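Local coordinates for RNA-binding protein RO60 (Deinococcus radiodurans, PDB 2NVO), which binds several small RNAs that accumulate during recovery from ultraviolet irradiation and contributes to the bacterium's resistance to that irradiation, at residues G147-L152 / L188-P193; N159-A164 / W182-A187; Q445-A450 / D458-Y463; L407-G410 / Q414-P417; L323-G328 / P341-A346. All blocks are in the same frame, centred on the assembly; numbering follows the deposited sequence.

Overall arrangement
Along the chain, interaction 1 closes the first loop, bringing 147-152 back against 188-193, and interaction 2 (159-164 with 182-187) nests inside it. Both join helix 151-163 to helix 184-191 in the helical horseshoe; their centres are about 10 Å apart, and the two contacts touch through pairs such as W149 and W182. Interaction 5 follows in series, closing the short linker between helices 315-326 and 341-354. In the VWFA-like domain, interaction 4 closes a beta hairpin at the sheet edge and interaction 3 later packs helix 445-452 on the same sheet; these two touch through W449 on M409 and P446 on F415. None of the five cross, and interactions 1 and 3 lie on opposite sides of the chain's centre.

Interaction 1 of 5, residues G147-L152 / L188-P193; sequences GGWGRL and LRKAHP
W149 and K190 are the closest backbone pair, with CA atoms 7.6 Å apart, where the non-helical lead-in to helix 151-163 passes the last turn of helix 184-191. The evidence for a CH-pi contact is direct: K190 CB sits 3.3 Å from the centroid of the six-membered ring of W149, only 6° from the ring normal. Beyond CB the lysine bends at chi2 (-101°), and this carries the chain over the indole toward its pyrrole side. There K190 CD is 3.5 Å from W149 NE1, while K190 NZ is 3.6 Å from W149 CD1. Both segments belong to the TROVE horseshoe of HEAT-like helical repeats, in a region assigned to RNA binding by similarity, and the tryptophan lies between the start of one helix and the end of the other. W149 and A191 also share V157 of helix 151-163 as a neighbour, and across the contact W149 CZ3 lies 4.0 Å from A191 CB. On the tryptophan's own side, G148 O accepts a hydrogen bond from K111. Helix 184-191 stops just past the lysine: H192 N still bonds to L188 O at 2.8 Å, but H192 itself turns to positive phi.

Interaction 2 of 5, residues N159-A164 / W182-A187; sequences NVYETA and WSQADA
Y161 meets A187 and Q184 with the far end of its ring, and the apolar part of the contact is small: Y161 CZ is 4.2 Å from A187 CB. The two CA atoms, those of Y161 and A187, are 9.8 Å apart, so the length of the tyrosine spans most of the interval between the helices. Its chi1 of -64° sets CG opposite the carbonyl carbon and lets the ring extend to the other segment.

Beside the hydroxyl the same methyl group lies near the plane of the phenol, with A187 CB 3.3 Å from Y161 OH. Among polar atoms, Y161 OH is 2.7 Å from the amide atom modelled as Q184 NE2. The amide is probably turned over in the model, so the identity of the atom is not relied on and only the closeness is evidence here. Its plane stands 83° from that of the phenol and it reaches the ring edge, brought there by a bend at chi2 of Q184.

Hydrogen bonds within 182-187 organise the start of the helix. D186 N donates to S183 OG at 3.0 Å, and S183 N donates in return to D186 OD2 at 3.1 Å, meeting that oxygen from above the carboxylate plane.

Around the contact, L136, L137 and L140 of helix 133-143 cover Y161, Q184 and A187, respectively, consistent with burial of all three. The reciprocal pair of S183 and D186 is a capping box, here opening helix 184-191 where it packs on helix 151-163 in the horseshoe of HEAT-like repeats.

Interaction 3 of 5, residues Q445-A450 / D458-Y463; sequences QPILWA and DTFVVY
P446 O accepts the hydrogen bond of A450 N at 3.0 Å and, on the sheet side of the helix, also lies 3.5 Å from F460 CE1. The contact belongs to the VWFA-like domain, an alpha/beta fold in which helices cover a central sheet: the axes of helix 445-450 and strand 459-463 approach to 9.3 Å, with N-to-C directions 140° apart. F460 carries most of it. Its chi1 of -71° sends the ring from the strand to the helix, where I447 CG1 stands over the centre of one face, 3.7 Å from the centroid and 8° off the normal, a CH-pi contact. A450 CB approaches the same ring differently, at the edge and in its plane, 3.7 Å from F460 CE1. L366 of the adjoining strand 364-369 touches F460 as well, while the isoleucine is backed by A478 and L479 of helix 475-486. Further along the strand, V462 places its side chain about 4 Å from that of T441, a residue that by similarity binds a divalent metal cation; the bound calcium ion itself is about 11 Å from the V462 side chain, so V462 does not touch it. At this end the helix touches with its proline, P446 CG lying 4.2 Å from V462 CG2.

Interaction 4 of 5, residues L407-G410 / Q414-P417; sequences LTMG and QFRP
M409 and P417 form a non-hydrogen-bonded antiparallel pair whose CA atoms are 4.1 Å apart, and the methionine side chain runs alongside F415, at about a right angle to it, and on to the proline. M409 CB starts the contact, 3.4 Å from F415 CZ. CG continues beside the same ring, nearest to F415 CE2. Bends at chi2 (-71°) and chi3 (-72°) then curl the chain toward the second strand, and M409 SD comes to rest 3.5 Å from P417 CA. The sulfur is also 5.4 Å from the F415 centroid and 41° off its normal, an oblique Met-aromatic contact. At the tip, M409 CE touches backbone and ring together, 3.4 Å from R416 C and 3.6 Å from F415 CD2; W449 of helix 445-452 also packs on this methyl and meets F415 edge-to-face.

The backbone closes the hairpin at the next pair. G410 N donates to R416 O at 2.7 Å, nearly in line with that carbonyl, and R416 N returns a bond to G410 O at 3.1 Å, in the carbonyl plane. The guanidinium of R416 is held locally, by a salt bridge to E413 and by NH1 donating to P417 O.

Strand 415-417 is the short antiparallel edge strand of an otherwise parallel VWFA-like sheet. With two reciprocal backbone bonds setting the register and the thioether bridging ring and proline, the contact couples polar strand pairing to apolar packing against helix 445-452.

Interaction 5 of 5, residues L323-G328 / P341-A346; sequences LVYAQG and PRVVDA
Two helices of the TROVE horseshoe, 315-326 and 341-354, are joined by a linker without regular secondary structure, and this contact brings the end of the first against the opening turns of the second, chiefly through Y325 on V343 and V344. The nearest CA atoms, those of A326 and V344, are 6.7 Å apart. Y325 spans the interval because its CG stands opposite the backbone N (chi1 176°), directing the ring at the second helix. Both valines meet the CD2-CE2 bond of the ring, obliquely: V343 CG1 lies 3.7 Å from Y325 CE2, and V344 CG2 lies 3.9 Å from Y325 CD2. The tyrosine and V343 side chains run at about a right angle. V344 CG2 also touches the methyl of the residue after the tyrosine, 4.2 Å from A326 CB, so this branch is flanked by two consecutive side chains of the first helix.

The hydroxyl and the backbone carbonyl of Y325 both bond to the linker. The hydroxyl pairs with V340 N, just ahead of the second helix, and the carbonyl accepts from W337 NE1, whose indole also meets the phenol with planes about 10° apart. G328 N bonds to Y325 O at 3.2 Å, and G328 itself, with positive phi, takes the chain out of the helix. Beyond the pair, helix 292-302 packs against the second helix, with L302 against V343 and I299 against R342, while L323 on the first reaches V383 and L386.

Interaction 1 of 5, residues G147-L152 / L188-P193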
# COMPACT_ATOMS: atom_id res chain seq x y z
N GLY A 147 3.35 2.37 29.44
CA GLY A 147 2.91 3.13 30.59
C GLY A 147 1.42 3.06 30.83
O GLY A 147 0.67 2.60 29.96
N GLY A 148 0.99 3.52 32.00
CA GLY A 148 -0.42 3.53 32.38
C GLY A 148 -1.14 4.81 32.02
O GLY A 148 -0.62 5.66 31.29
N TRP A 149 -2.35 4.97 32.55
CA TRP A 149 -3.20 6.09 32.15
C TRP A 149 -3.07 7.30 33.07
O TRP A 149 -3.98 7.62 33.84
CB TRP A 149 -4.67 5.64 32.06
CG TRP A 149 -4.99 4.83 30.82
CD1 TRP A 149 -4.66 3.53 30.58
CD2 TRP A 149 -5.71 5.28 29.66
NE1 TRP A 149 -5.13 3.14 29.34
CE2 TRP A 149 -5.77 4.19 28.76
CE3 TRP A 149 -6.31 6.49 29.30
CZ2 TRP A 149 -6.41 4.29 27.52
CZ3 TRP A 149 -6.94 6.58 28.07
CH2 TRP A 149 -6.98 5.49 27.19
N GLY A 150 -1.93 7.98 32.98
CA GLY A 150 -1.75 9.24 33.69
C GLY A 150 -2.55 10.34 33.04
O GLY A 150 -3.25 10.11 32.05
N ARG A 151 -2.44 11.55 33.58
CA ARG A 151 -3.21 12.69 33.10
C ARG A 151 -2.98 12.99 31.62
O ARG A 151 -3.93 13.28 30.88
CB ARG A 151 -2.91 13.93 33.93
N LEU A 152 -1.72 12.94 31.19
CA LEU A 152 -1.38 13.20 29.80
C LEU A 152 -2.08 12.21 28.88
O LEU A 152 -2.57 12.58 27.82
CB LEU A 152 0.12 13.14 29.56
CG LEU A 152 0.91 14.42 29.79
CD1 LEU A 152 2.17 14.39 28.95
CD2 LEU A 152 0.07 15.65 29.45
N LEU A 188 -12.81 4.95 25.42
CA LEU A 188 -13.75 5.96 25.89
C LEU A 188 -13.96 5.87 27.40
O LEU A 188 -14.10 6.89 28.08
CB LEU A 188 -15.08 5.86 25.13
CG LEU A 188 -15.05 6.35 23.67
CD1 LEU A 188 -16.34 6.02 22.92
CD2 LEU A 188 -14.75 7.86 23.60
N ARG A 189 -13.95 4.65 27.93
CA ARG A 189 -14.14 4.43 29.37
C ARG A 189 -12.94 4.90 30.18
O ARG A 189 -13.07 5.24 31.35
CB ARG A 189 -14.38 2.94 29.65
CG ARG A 189 -15.66 2.40 29.04
CD ARG A 189 -16.00 1.02 29.59
NE ARG A 189 -17.13 0.46 28.86
CZ ARG A 189 -17.00 -0.42 27.87
NH1 ARG A 189 -15.80 -0.86 27.53
NH2 ARG A 189 -18.09 -0.87 27.25
N LYS A 190 -11.77 4.89 29.55
CA LYS A 190 -10.54 5.28 30.20
C LYS A 190 -10.35 6.79 30.08
O LYS A 190 -9.89 7.43 31.02
CB LYS A 190 -9.35 4.55 29.57
CG LYS A 190 -9.24 3.05 29.91
CD LYS A 190 -8.19 2.80 30.99
CE LYS A 190 -7.97 1.30 31.21
NZ LYS A 190 -6.74 1.00 32.01
N ALA A 191 -10.74 7.34 28.93
CA ALA A 191 -10.45 8.74 28.58
C ALA A 191 -11.57 9.74 28.91
O ALA A 191 -11.29 10.92 29.11
CB ALA A 191 -10.09 8.84 27.10
N HIS A 192 -12.81 9.27 28.91
CA HIS A 192 -13.99 10.09 29.23
C HIS A 192 -14.06 11.42 28.47
O HIS A 192 -14.09 12.47 29.10
CB HIS A 192 -14.04 10.42 30.72
CG HIS A 192 -13.84 9.23 31.61
ND1 HIS A 192 -14.82 8.28 31.81
CD2 HIS A 192 -12.77 8.84 32.35
CE1 HIS A 192 -14.36 7.35 32.64
NE2 HIS A 192 -13.12 7.67 32.98
N PRO A 193 -14.12 11.37 27.13
CA PRO A 193 -14.23 12.65 26.41
C PRO A 193 -15.58 13.33 26.67
O PRO A 193 -16.60 12.67 26.86
CB PRO A 193 -14.16 12.25 24.93
CG PRO A 193 -13.80 10.79 24.91
CD PRO A 193 -14.20 10.21 26.23

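Interaction 2 of 5, residues N159-A164 / W182-A187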
# COMPACT_ATOMS: atom_id res chain seq x y z
N ASN A 159 -8.68 14.00 23.80
CA ASN A 159 -8.56 15.07 22.81
C ASN A 159 -8.82 14.56 21.39
O ASN A 159 -9.37 15.28 20.55
CB ASN A 159 -7.20 15.75 22.92
CG ASN A 159 -7.05 16.91 21.96
OD1 ASN A 159 -7.90 17.81 21.89
ND2 ASN A 159 -5.95 16.91 21.22
N VAL A 160 -8.46 13.31 21.14
CA VAL A 160 -8.73 12.70 19.85
C VAL A 160 -10.22 12.68 19.53
O VAL A 160 -10.62 13.05 18.43
CB VAL A 160 -8.15 11.26 19.76
CG1 VAL A 160 -8.59 10.60 18.46
CG2 VAL A 160 -6.64 11.31 19.84
N TYR A 161 -11.04 12.26 20.49
CA TYR A 161 -12.48 12.18 20.28
C TYR A 161 -13.14 13.56 20.28
O TYR A 161 -14.08 13.81 19.54
CB TYR A 161 -13.13 11.29 21.33
CG TYR A 161 -12.68 9.85 21.26
CD1 TYR A 161 -13.18 8.99 20.29
CD2 TYR A 161 -11.76 9.35 22.17
CE1 TYR A 161 -12.77 7.65 20.23
CE2 TYR A 161 -11.34 8.03 22.12
CZ TYR A 161 -11.85 7.19 21.14
OH TYR A 161 -11.43 5.88 21.10
N GLU A 162 -12.63 14.45 21.13
CA GLU A 162 -13.22 15.79 21.26
C GLU A 162 -12.93 16.67 20.04
O GLU A 162 -13.60 17.68 19.82
CB GLU A 162 -12.72 16.45 22.54
CG GLU A 162 -13.29 15.80 23.80
CD GLU A 162 -12.55 16.21 25.04
OE1 GLU A 162 -11.54 16.94 24.91
OE2 GLU A 162 -12.97 15.81 26.16
N THR A 163 -11.93 16.27 19.25
CA THR A 163 -11.53 17.03 18.07
C THR A 163 -12.26 16.57 16.80
O THR A 163 -12.30 17.27 15.79
CB THR A 163 -10.00 16.92 17.85
OG1 THR A 163 -9.32 17.58 18.92
CG2 THR A 163 -9.59 17.55 16.54
N ALA A 164 -12.86 15.38 16.86
CA ALA A 164 -13.49 14.78 15.69
C ALA A 164 -14.94 15.22 15.52
O ALA A 164 -15.71 15.21 16.49
CB ALA A 164 -13.41 13.25 15.78
N TRP A 182 -8.08 -3.83 21.75
CA TRP A 182 -8.65 -2.49 21.97
C TRP A 182 -9.94 -2.19 21.19
O TRP A 182 -10.03 -2.48 19.99
CB TRP A 182 -7.60 -1.43 21.64
CG TRP A 182 -6.62 -1.28 22.72
CD1 TRP A 182 -5.39 -1.86 22.81
CD2 TRP A 182 -6.78 -0.50 23.91
NE1 TRP A 182 -4.77 -1.48 23.98
CE2 TRP A 182 -5.61 -0.65 24.68
CE3 TRP A 182 -7.81 0.31 24.41
CZ2 TRP A 182 -5.43 -0.02 25.91
CZ3 TRP A 182 -7.63 0.94 25.64
CH2 TRP A 182 -6.45 0.77 26.37
N SER A 183 -10.92 -1.60 21.87
CA SER A 183 -12.13 -1.13 21.22
C SER A 183 -12.30 0.36 21.51
O SER A 183 -11.69 0.89 22.43
CB SER A 183 -13.35 -1.89 21.73
OG SER A 183 -13.71 -1.48 23.04
N GLN A 184 -13.14 1.04 20.73
CA GLN A 184 -13.46 2.45 21.02
C GLN A 184 -14.07 2.55 22.42
O GLN A 184 -13.76 3.47 23.18
CB GLN A 184 -14.42 3.02 19.98
CG GLN A 184 -13.97 2.83 18.54
CD GLN A 184 -12.75 3.65 18.18
OE1 GLN A 184 -12.02 3.32 17.25
NE2 GLN A 184 -12.53 4.72 18.92
N ALA A 185 -14.93 1.60 22.76
CA ALA A 185 -15.54 1.53 24.08
C ALA A 185 -14.50 1.53 25.21
O ALA A 185 -14.63 2.28 26.17
CB ALA A 185 -16.45 0.32 24.20
N ASP A 186 -13.46 0.69 25.08
CA ASP A 186 -12.37 0.65 26.06
C ASP A 186 -11.73 2.02 26.25
O ASP A 186 -11.59 2.51 27.38
CB ASP A 186 -11.26 -0.30 25.62
CG ASP A 186 -11.71 -1.74 25.55
OD1 ASP A 186 -12.71 -2.10 26.20
OD2 ASP A 186 -11.03 -2.51 24.84
N ALA A 187 -11.31 2.61 25.15
CA ALA A 187 -10.64 3.89 25.17
C ALA A 187 -11.53 4.97 25.78
O ALA A 187 -11.07 5.80 26.55
CB ALA A 187 -10.22 4.29 23.76

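Interaction 3 of 5, residues Q445-A450 / D458-Y463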
# COMPACT_ATOMS: atom_id res chain seq x y z
N GLN A 445 26.68 -7.09 -11.62
CA GLN A 445 27.06 -7.07 -13.02
C GLN A 445 26.51 -5.89 -13.87
O GLN A 445 27.23 -5.37 -14.75
CB GLN A 445 26.72 -8.42 -13.64
CG GLN A 445 27.11 -8.54 -15.10
CD GLN A 445 26.96 -9.96 -15.62
OE1 GLN A 445 26.17 -10.75 -15.09
NE2 GLN A 445 27.72 -10.29 -16.65
N PRO A 446 25.26 -5.46 -13.63
CA PRO A 446 24.76 -4.30 -14.38
C PRO A 446 25.60 -3.06 -14.07
O PRO A 446 25.81 -2.23 -14.95
CB PRO A 446 23.34 -4.08 -13.82
CG PRO A 446 22.93 -5.43 -13.25
CD PRO A 446 24.24 -6.02 -12.72
N ILE A 447 26.06 -2.96 -12.82
CA ILE A 447 26.83 -1.80 -12.38
C ILE A 447 28.25 -1.85 -12.94
O ILE A 447 28.80 -0.82 -13.36
CB ILE A 447 26.87 -1.71 -10.86
CG1 ILE A 447 25.45 -1.74 -10.30
CG2 ILE A 447 27.61 -0.44 -10.40
CD1 ILE A 447 25.39 -2.11 -8.86
N LEU A 448 28.85 -3.03 -12.92
CA LEU A 448 30.15 -3.22 -13.55
C LEU A 448 30.04 -2.92 -15.05
O LEU A 448 30.88 -2.22 -15.62
CB LEU A 448 30.64 -4.65 -13.31
CG LEU A 448 30.87 -5.13 -11.88
CD1 LEU A 448 31.15 -6.62 -11.89
CD2 LEU A 448 32.04 -4.39 -11.19
N TRP A 449 28.99 -3.44 -15.69
CA TRP A 449 28.81 -3.25 -17.12
C TRP A 449 28.68 -1.78 -17.49
O TRP A 449 29.31 -1.32 -18.43
CB TRP A 449 27.58 -4.00 -17.61
CG TRP A 449 27.30 -3.83 -19.09
CD1 TRP A 449 27.85 -4.54 -20.12
CD2 TRP A 449 26.37 -2.91 -19.69
NE1 TRP A 449 27.34 -4.11 -21.32
CE2 TRP A 449 26.43 -3.11 -21.09
CE3 TRP A 449 25.51 -1.92 -19.18
CZ2 TRP A 449 25.68 -2.36 -21.99
CZ3 TRP A 449 24.75 -1.17 -20.08
CH2 TRP A 449 24.83 -1.41 -21.47
N ALA A 450 27.86 -1.04 -16.75
CA ALA A 450 27.62 0.37 -17.06
C ALA A 450 28.92 1.18 -16.95
O ALA A 450 29.16 2.08 -17.75
CB ALA A 450 26.55 0.97 -16.15
N ASP A 458 21.67 6.74 -12.97
CA ASP A 458 21.37 7.17 -11.61
C ASP A 458 20.86 6.00 -10.75
O ASP A 458 21.23 5.86 -9.59
CB ASP A 458 20.29 8.25 -11.62
CG ASP A 458 20.72 9.49 -12.37
OD1 ASP A 458 21.84 9.95 -12.10
OD2 ASP A 458 19.93 9.98 -13.20
N THR A 459 19.98 5.19 -11.34
CA THR A 459 19.27 4.15 -10.57
C THR A 459 19.37 2.80 -11.27
O THR A 459 18.92 2.66 -12.40
CB THR A 459 17.78 4.51 -10.48
OG1 THR A 459 17.65 5.89 -10.11
CG2 THR A 459 17.08 3.61 -9.45
N PHE A 460 19.98 1.82 -10.62
CA PHE A 460 20.03 0.46 -11.17
C PHE A 460 18.90 -0.32 -10.51
O PHE A 460 18.71 -0.20 -9.31
CB PHE A 460 21.37 -0.20 -10.80
CG PHE A 460 22.56 0.37 -11.55
CD1 PHE A 460 22.97 -0.18 -12.75
CD2 PHE A 460 23.26 1.45 -11.04
CE1 PHE A 460 24.07 0.34 -13.43
CE2 PHE A 460 24.38 1.97 -11.71
CZ PHE A 460 24.77 1.43 -12.90
N VAL A 461 18.12 -1.08 -11.28
CA VAL A 461 17.07 -1.91 -10.69
C VAL A 461 17.19 -3.33 -11.24
O VAL A 461 17.18 -3.53 -12.45
CB VAL A 461 15.64 -1.40 -10.99
CG1 VAL A 461 14.62 -2.26 -10.23
CG2 VAL A 461 15.49 0.05 -10.57
N VAL A 462 17.31 -4.30 -10.34
CA VAL A 462 17.38 -5.68 -10.76
C VAL A 462 16.06 -6.36 -10.44
O VAL A 462 15.56 -6.24 -9.33
CB VAL A 462 18.52 -6.42 -10.01
CG1 VAL A 462 18.42 -7.97 -10.27
CG2 VAL A 462 19.87 -5.86 -10.45
N TYR A 463 15.50 -7.07 -11.41
CA TYR A 463 14.28 -7.82 -11.17
C TYR A 463 14.57 -9.32 -11.25
O TYR A 463 15.09 -9.80 -12.26
CB TYR A 463 13.21 -7.43 -12.19
CG TYR A 463 12.53 -6.12 -11.86
CD1 TYR A 463 11.55 -6.06 -10.87
CD2 TYR A 463 12.86 -4.94 -12.54
CE1 TYR A 463 10.91 -4.86 -10.56
CE2 TYR A 463 12.23 -3.73 -12.23
CZ TYR A 463 11.25 -3.70 -11.25
OH TYR A 463 10.61 -2.51 -10.93

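Interaction 4 of 5, residues L407-G410 / Q414-P417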
# COMPACT_ATOMS: atom_id res chain seq x y z
N LEU A 407 17.04 1.89 -19.80
CA LEU A 407 17.53 0.93 -20.75
C LEU A 407 17.30 -0.39 -20.04
O LEU A 407 17.55 -0.46 -18.85
CB LEU A 407 19.03 1.17 -20.96
CG LEU A 407 19.84 0.06 -21.63
CD1 LEU A 407 19.39 -0.18 -23.05
CD2 LEU A 407 21.33 0.45 -21.63
N THR A 408 16.82 -1.41 -20.75
CA THR A 408 16.65 -2.75 -20.14
C THR A 408 17.66 -3.75 -20.66
O THR A 408 17.85 -3.92 -21.87
CB THR A 408 15.25 -3.32 -20.37
OG1 THR A 408 15.15 -3.76 -21.73
CG2 THR A 408 14.19 -2.27 -20.06
N MET A 409 18.35 -4.39 -19.72
CA MET A 409 19.33 -5.41 -20.01
C MET A 409 18.81 -6.72 -19.41
O MET A 409 17.90 -6.71 -18.58
CB MET A 409 20.67 -5.06 -19.35
CG MET A 409 21.19 -3.65 -19.70
SD MET A 409 21.72 -3.62 -21.43
CE MET A 409 23.21 -4.59 -21.30
N GLY A 410 19.42 -7.83 -19.81
CA GLY A 410 19.04 -9.14 -19.31
C GLY A 410 20.26 -9.99 -19.03
O GLY A 410 21.32 -9.81 -19.67
N GLN A 414 24.86 -13.75 -22.58
CA GLN A 414 25.68 -12.80 -21.87
C GLN A 414 24.81 -11.63 -21.47
O GLN A 414 23.64 -11.56 -21.85
CB GLN A 414 26.85 -12.35 -22.74
CG GLN A 414 26.55 -12.36 -24.21
CD GLN A 414 27.74 -12.86 -25.00
OE1 GLN A 414 28.79 -13.18 -24.43
NE2 GLN A 414 27.58 -12.95 -26.32
N PHE A 415 25.38 -10.72 -20.69
CA PHE A 415 24.65 -9.55 -20.22
C PHE A 415 24.43 -8.62 -21.38
O PHE A 415 25.38 -8.06 -21.93
CB PHE A 415 25.41 -8.85 -19.10
CG PHE A 415 24.59 -7.84 -18.38
CD1 PHE A 415 23.62 -8.24 -17.46
CD2 PHE A 415 24.77 -6.49 -18.61
CE1 PHE A 415 22.86 -7.31 -16.79
CE2 PHE A 415 24.02 -5.54 -17.94
CZ PHE A 415 23.05 -5.95 -17.03
N ARG A 416 23.18 -8.46 -21.79
CA ARG A 416 22.92 -7.77 -23.04
C ARG A 416 21.60 -7.04 -22.97
O ARG A 416 20.79 -7.30 -22.08
CB ARG A 416 22.88 -8.78 -24.18
CG ARG A 416 21.71 -9.74 -24.09
CD ARG A 416 21.40 -10.36 -25.44
NE ARG A 416 20.50 -11.50 -25.31
CZ ARG A 416 19.18 -11.42 -25.36
NH1 ARG A 416 18.58 -10.24 -25.53
NH2 ARG A 416 18.45 -12.52 -25.24
N PRO A 417 21.37 -6.13 -23.93
CA PRO A 417 20.12 -5.38 -24.03
C PRO A 417 19.00 -6.32 -24.41
O PRO A 417 19.23 -7.28 -25.15
CB PRO A 417 20.39 -4.41 -25.18
CG PRO A 417 21.86 -4.33 -25.29
CD PRO A 417 22.36 -5.68 -24.92

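Interaction 5 of 5, residues L323-G328 / P341-A346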
# COMPACT_ATOMS: atom_id res chain seq x y z
N LEU A 323 -6.19 -9.84 -13.97
CA LEU A 323 -5.80 -11.22 -13.69
C LEU A 323 -6.75 -11.83 -12.67
O LEU A 323 -7.21 -12.93 -12.86
CB LEU A 323 -4.35 -11.29 -13.18
CG LEU A 323 -3.28 -10.84 -14.19
CD1 LEU A 323 -1.89 -10.64 -13.55
CD2 LEU A 323 -3.19 -11.80 -15.35
N VAL A 324 -7.04 -11.11 -11.60
CA VAL A 324 -7.96 -11.60 -10.56
C VAL A 324 -9.33 -11.91 -11.15
O VAL A 324 -9.91 -12.98 -10.92
CB VAL A 324 -8.13 -10.58 -9.42
CG1 VAL A 324 -9.28 -11.00 -8.49
CG2 VAL A 324 -6.84 -10.46 -8.62
N TYR A 325 -9.83 -10.96 -11.93
CA TYR A 325 -11.14 -11.10 -12.55
C TYR A 325 -11.20 -12.23 -13.57
O TYR A 325 -12.18 -12.97 -13.62
CB TYR A 325 -11.57 -9.76 -13.19
CG TYR A 325 -12.88 -9.82 -13.93
CD1 TYR A 325 -14.06 -10.13 -13.27
CD2 TYR A 325 -12.94 -9.58 -15.30
CE1 TYR A 325 -15.28 -10.19 -13.96
CE2 TYR A 325 -14.12 -9.65 -16.00
CZ TYR A 325 -15.29 -9.95 -15.32
OH TYR A 325 -16.47 -10.01 -16.02
N ALA A 326 -10.16 -12.38 -14.37
CA ALA A 326 -10.20 -13.34 -15.46
C ALA A 326 -10.19 -14.78 -14.97
O ALA A 326 -10.49 -15.70 -15.73
CB ALA A 326 -9.05 -13.10 -16.45
N GLN A 327 -9.88 -14.97 -13.69
CA GLN A 327 -9.84 -16.31 -13.10
C GLN A 327 -11.24 -16.90 -13.01
O GLN A 327 -11.43 -18.12 -13.16
CB GLN A 327 -9.21 -16.27 -11.71
CG GLN A 327 -7.71 -16.21 -11.73
CD GLN A 327 -7.11 -17.46 -12.33
OE1 GLN A 327 -7.63 -18.56 -12.12
NE2 GLN A 327 -6.04 -17.31 -13.10
N GLY A 328 -12.22 -16.04 -12.74
CA GLY A 328 -13.60 -16.48 -12.64
C GLY A 328 -13.84 -17.29 -11.37
O GLY A 328 -14.84 -17.99 -11.24
N PRO A 341 -15.53 -11.04 -21.43
CA PRO A 341 -14.33 -10.78 -22.23
C PRO A 341 -14.07 -9.30 -22.48
O PRO A 341 -12.94 -8.84 -22.30
CB PRO A 341 -14.62 -11.50 -23.54
CG PRO A 341 -15.51 -12.62 -23.14
CD PRO A 341 -16.40 -12.04 -22.07
N ARG A 342 -15.10 -8.55 -22.87
CA ARG A 342 -14.87 -7.14 -23.18
C ARG A 342 -14.52 -6.31 -21.94
O ARG A 342 -13.98 -5.22 -22.06
CB ARG A 342 -16.07 -6.55 -23.95
CG ARG A 342 -16.08 -6.92 -25.44
CD ARG A 342 -17.33 -6.43 -26.19
NE ARG A 342 -17.36 -4.98 -26.27
CZ ARG A 342 -18.14 -4.21 -25.52
NH1 ARG A 342 -18.97 -4.76 -24.65
NH2 ARG A 342 -18.09 -2.89 -25.67
N VAL A 343 -14.83 -6.83 -20.75
CA VAL A 343 -14.41 -6.18 -19.51
C VAL A 343 -12.93 -6.46 -19.29
O VAL A 343 -12.15 -5.56 -18.97
CB VAL A 343 -15.23 -6.65 -18.28
CG1 VAL A 343 -14.64 -6.11 -16.99
CG2 VAL A 343 -16.70 -6.20 -18.40
N VAL A 344 -12.53 -7.72 -19.48
CA VAL A 344 -11.12 -8.07 -19.48
C VAL A 344 -10.36 -7.17 -20.44
O VAL A 344 -9.29 -6.65 -20.12
CB VAL A 344 -10.90 -9.53 -19.86
CG1 VAL A 344 -9.43 -9.78 -20.19
CG2 VAL A 344 -11.38 -10.44 -18.74
N ASP A 345 -10.93 -6.98 -21.63
CA ASP A 345 -10.36 -6.10 -22.64
C ASP A 345 -10.20 -4.67 -22.15
O ASP A 345 -9.21 -4.01 -22.44
CB ASP A 345 -11.24 -6.06 -23.89
CG ASP A 345 -10.99 -7.22 -24.84
OD1 ASP A 345 -9.93 -7.88 -24.72
OD2 ASP A 345 -11.85 -7.45 -25.71
N ALA A 346 -11.21 -4.16 -21.46
CA ALA A 346 -11.18 -2.77 -21.01
C ALA A 346 -10.09 -2.58 -19.97
O ALA A 346 -9.50 -1.50 -19.84
CB ALA A 346 -12.52 -2.40 -20.44